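Local coordinates for protein Poly(A) ribonuclease pop2 (Schizosaccharomyces pombe, PDB 3G0Z) that shortens the poly(A) tails of mRNAs as a metal-dependent 3'-exoribonuclease, the catalytic deadenylase subunit of the CCR4-NOT complex, at residues S49-F54 with G239-L244. Residues are numbered along the deposited sequence; the frame is centred on the assembly and turned at random.
Sequences SMDTEF and GSDALL. With ZN (zinc ion), chain B.
D51 turns CG anti to its own N (chi1 178°), and D241 sets CG anti to its carbonyl carbon, so that the two carboxylates converge on one zinc ion from strand and helix. D51 binds it through OD2, 2.2 Å from the zinc; D241 OD2 is a longer ligand at 2.5 Å. Their carboxylate planes stand nearly perpendicular, 86° apart. E53, its chain bent at chi2, adds a long ligand bond, OE2 lying 2.7 Å from the zinc. OE2 of E53 and OD2 of D241 are both acceptors, so it is the cation that would offset their mutual repulsion. A water fills a further zinc position and donates to D51 OD1 over 2.8 Å, tying the second oxygen of that carboxylate to the site; a manganese ion lies about 3 Å from the nearest atom of the D51 side chain. This is the two-metal acidic centre of a DEDD-type exonuclease, with D172 as the fourth acid. R231 makes a salt bridge to D241 OD1, the oxygen not on the zinc, and probably helps fix the carboxylate's rotation. Toward S49, the A242 methyl packs 3.7 Å from S49 O, and D51 CB rests 3.7 Å from A242 N, with no hydrogen bond across. Strand 47-53 runs between strands 87-93 and 163-166 in the mixed sheet; residues 239-244 of helix 238-257 run at 146° to residues 49-53, and M50 turns away toward helix 169-181.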
ATOM      1  N   SER A  49      -6.871  -2.451   3.564  1.00 22.52           N
ATOM      2  CA  SER A  49      -6.531  -1.762   2.321  1.00 25.46           C
ATOM      3  C   SER A  49      -5.301  -0.897   2.528  1.00 25.03           C
ATOM      4  O   SER A  49      -5.198  -0.147   3.502  1.00 27.85           O
ATOM      5  CB  SER A  49      -7.704  -0.915   1.807  1.00 26.01           C
ATOM      6  OG  SER A  49      -8.823  -1.747   1.545  1.00 33.92           O
ATOM      7  N   MET A  50      -4.360  -0.995   1.608  1.00 24.49           N
ATOM      8  CA  MET A  50      -3.123  -0.268   1.779  1.00 26.71           C
ATOM      9  C   MET A  50      -2.759   0.602   0.579  1.00 25.74           C
ATOM     10  O   MET A  50      -3.068   0.281  -0.563  1.00 26.10           O
ATOM     11  CB  MET A  50      -1.980  -1.224   2.051  1.00 29.27           C
ATOM     12  CG  MET A  50      -0.635  -0.521   1.933  1.00 33.05           C
ATOM     13  SD  MET A  50       0.760  -1.633   2.039  1.00 42.79           S
ATOM     14  CE  MET A  50       0.196  -3.026   1.076  1.00 26.45           C
ATOM     15  N   ASP A  51      -2.082   1.703   0.871  1.00 26.84           N
ATOM     16  CA  ASP A  51      -1.458   2.507  -0.145  1.00 26.87           C
ATOM     17  C   ASP A  51      -0.111   3.036   0.392  1.00 30.47           C
ATOM     18  O   ASP A  51       0.099   3.080   1.613  1.00 28.87           O
ATOM     19  CB  ASP A  51      -2.366   3.661  -0.510  1.00 27.72           C
ATOM     20  CG  ASP A  51      -1.737   4.556  -1.531  1.00 36.44           C
ATOM     21  OD1 ASP A  51      -1.611   4.105  -2.681  1.00 34.87           O
ATOM     22  OD2 ASP A  51      -1.330   5.680  -1.173  1.00 35.79           O
ATOM     23  N   THR A  52       0.810   3.394  -0.502  1.00 30.44           N
ATOM     24  CA  THR A  52       2.125   3.916  -0.089  1.00 32.37           C
ATOM     25  C   THR A  52       2.497   5.176  -0.860  1.00 33.98           C
ATOM     26  O   THR A  52       2.063   5.352  -1.988  1.00 33.28           O
ATOM     27  CB  THR A  52       3.276   2.886  -0.305  1.00 32.76           C
ATOM     28  OG1 THR A  52       3.413   2.596  -1.702  1.00 36.66           O
ATOM     29  CG2 THR A  52       3.019   1.589   0.458  1.00 34.50           C
ATOM     30  N   GLU A  53       3.276   6.057  -0.231  1.00 28.59           N
ATOM     31  CA  GLU A  53       3.893   7.184  -0.928  1.00 31.67           C
ATOM     32  C   GLU A  53       5.397   7.065  -0.766  1.00 30.20           C
ATOM     33  O   GLU A  53       5.902   6.928   0.353  1.00 27.39           O
ATOM     34  CB  GLU A  53       3.441   8.535  -0.354  1.00 32.09           C
ATOM     35  CG  GLU A  53       1.980   8.845  -0.567  1.00 38.94           C
ATOM     36  CD  GLU A  53       1.618   8.997  -2.043  1.00 45.34           C
ATOM     37  OE1 GLU A  53       2.474   8.764  -2.921  1.00 44.60           O
ATOM     38  OE2 GLU A  53       0.456   9.349  -2.323  1.00 52.78           O
ATOM     39  N   PHE A  54       6.109   7.098  -1.882  1.00 31.49           N
ATOM     40  CA  PHE A  54       7.567   7.106  -1.860  1.00 34.08           C
ATOM     41  C   PHE A  54       8.048   8.183  -2.844  1.00 36.30           C
ATOM     42  O   PHE A  54       7.254   8.726  -3.605  1.00 32.92           O
ATOM     43  CB  PHE A  54       8.111   5.721  -2.225  1.00 32.74           C
ATOM     44  CG  PHE A  54       7.577   5.179  -3.518  1.00 38.72           C
ATOM     45  CD1 PHE A  54       8.170   5.518  -4.725  1.00 42.88           C
ATOM     46  CD2 PHE A  54       6.479   4.327  -3.528  1.00 41.91           C
ATOM     47  CE1 PHE A  54       7.674   5.022  -5.927  1.00 42.11           C
ATOM     48  CE2 PHE A  54       5.979   3.821  -4.721  1.00 44.23           C
ATOM     49  CZ  PHE A  54       6.579   4.169  -5.924  1.00 45.79           C
ATOM     50  N   GLY A 239      -2.932   7.755   3.577  1.00 26.61           N
ATOM     51  CA  GLY A 239      -4.102   7.465   4.386  1.00 30.12           C
ATOM     52  C   GLY A 239      -5.396   7.591   3.596  1.00 32.74           C
ATOM     53  O   GLY A 239      -6.266   6.705   3.622  1.00 28.32           O
ATOM     54  N   SER A 240      -5.520   8.709   2.885  1.00 33.50           N
ATOM     55  CA  SER A 240      -6.692   8.984   2.050  1.00 36.58           C
ATOM     56  C   SER A 240      -6.811   8.002   0.881  1.00 31.47           C
ATOM     57  O   SER A 240      -7.885   7.479   0.598  1.00 31.22           O
ATOM     58  CB  SER A 240      -6.628  10.424   1.520  1.00 39.93           C
ATOM     59  OG  SER A 240      -7.801  10.748   0.802  1.00 47.37           O
ATOM     60  N   ASP A 241      -5.701   7.755   0.198  1.00 30.02           N
ATOM     61  CA  ASP A 241      -5.696   6.823  -0.918  1.00 30.90           C
ATOM     62  C   ASP A 241      -6.030   5.401  -0.453  1.00 30.21           C
ATOM     63  O   ASP A 241      -6.680   4.646  -1.173  1.00 30.09           O
ATOM     64  CB  ASP A 241      -4.351   6.844  -1.632  1.00 29.56           C
ATOM     65  CG  ASP A 241      -4.092   8.165  -2.362  1.00 38.16           C
ATOM     66  OD1 ASP A 241      -5.063   8.872  -2.685  1.00 39.70           O
ATOM     67  OD2 ASP A 241      -2.914   8.496  -2.596  1.00 37.20           O
ATOM     68  N   ALA A 242      -5.605   5.030   0.750  1.00 28.09           N
ATOM     69  CA  ALA A 242      -5.919   3.682   1.230  1.00 28.02           C
ATOM     70  C   ALA A 242      -7.428   3.535   1.481  1.00 25.76           C
ATOM     71  O   ALA A 242      -8.034   2.511   1.168  1.00 26.13           O
ATOM     72  CB  ALA A 242      -5.131   3.358   2.467  1.00 24.52           C
ATOM     73  N   LEU A 243      -8.023   4.569   2.053  1.00 27.59           N
ATOM     74  CA  LEU A 243      -9.462   4.594   2.283  1.00 30.65           C
ATOM     75  C   LEU A 243     -10.233   4.491   0.968  1.00 29.52           C
ATOM     76  O   LEU A 243     -11.196   3.728   0.836  1.00 31.21           O
ATOM     77  CB  LEU A 243      -9.846   5.881   3.025  1.00 30.45           C
ATOM     78  CG  LEU A 243     -11.325   5.969   3.413  1.00 40.48           C
ATOM     79  CD1 LEU A 243     -11.798   4.656   4.042  1.00 40.20           C
ATOM     80  CD2 LEU A 243     -11.563   7.147   4.350  1.00 44.06           C
ATOM     81  N   LEU A 244      -9.790   5.262  -0.013  1.00 29.23           N
ATOM     82  CA  LEU A 244     -10.425   5.290  -1.316  1.00 32.46           C
ATOM     83  C   LEU A 244     -10.347   3.915  -1.967  1.00 29.94           C
ATOM     84  O   LEU A 244     -11.285   3.463  -2.624  1.00 29.98           O
ATOM     85  CB  LEU A 244      -9.749   6.336  -2.207  1.00 31.86           C
ATOM     86  CG  LEU A 244     -10.502   6.650  -3.499  1.00 40.94           C
ATOM     87  CD1 LEU A 244     -11.926   7.077  -3.189  1.00 40.36           C
ATOM     88  CD2 LEU A 244      -9.775   7.716  -4.312  1.00 40.79           C
TER
HETATM   89 ZN    ZN B 333      -0.904   7.097  -2.867  1.00 61.31          ZN
HETATM   90  O   HOH W   1      -0.028   5.483  -4.583  1.00 52.12           O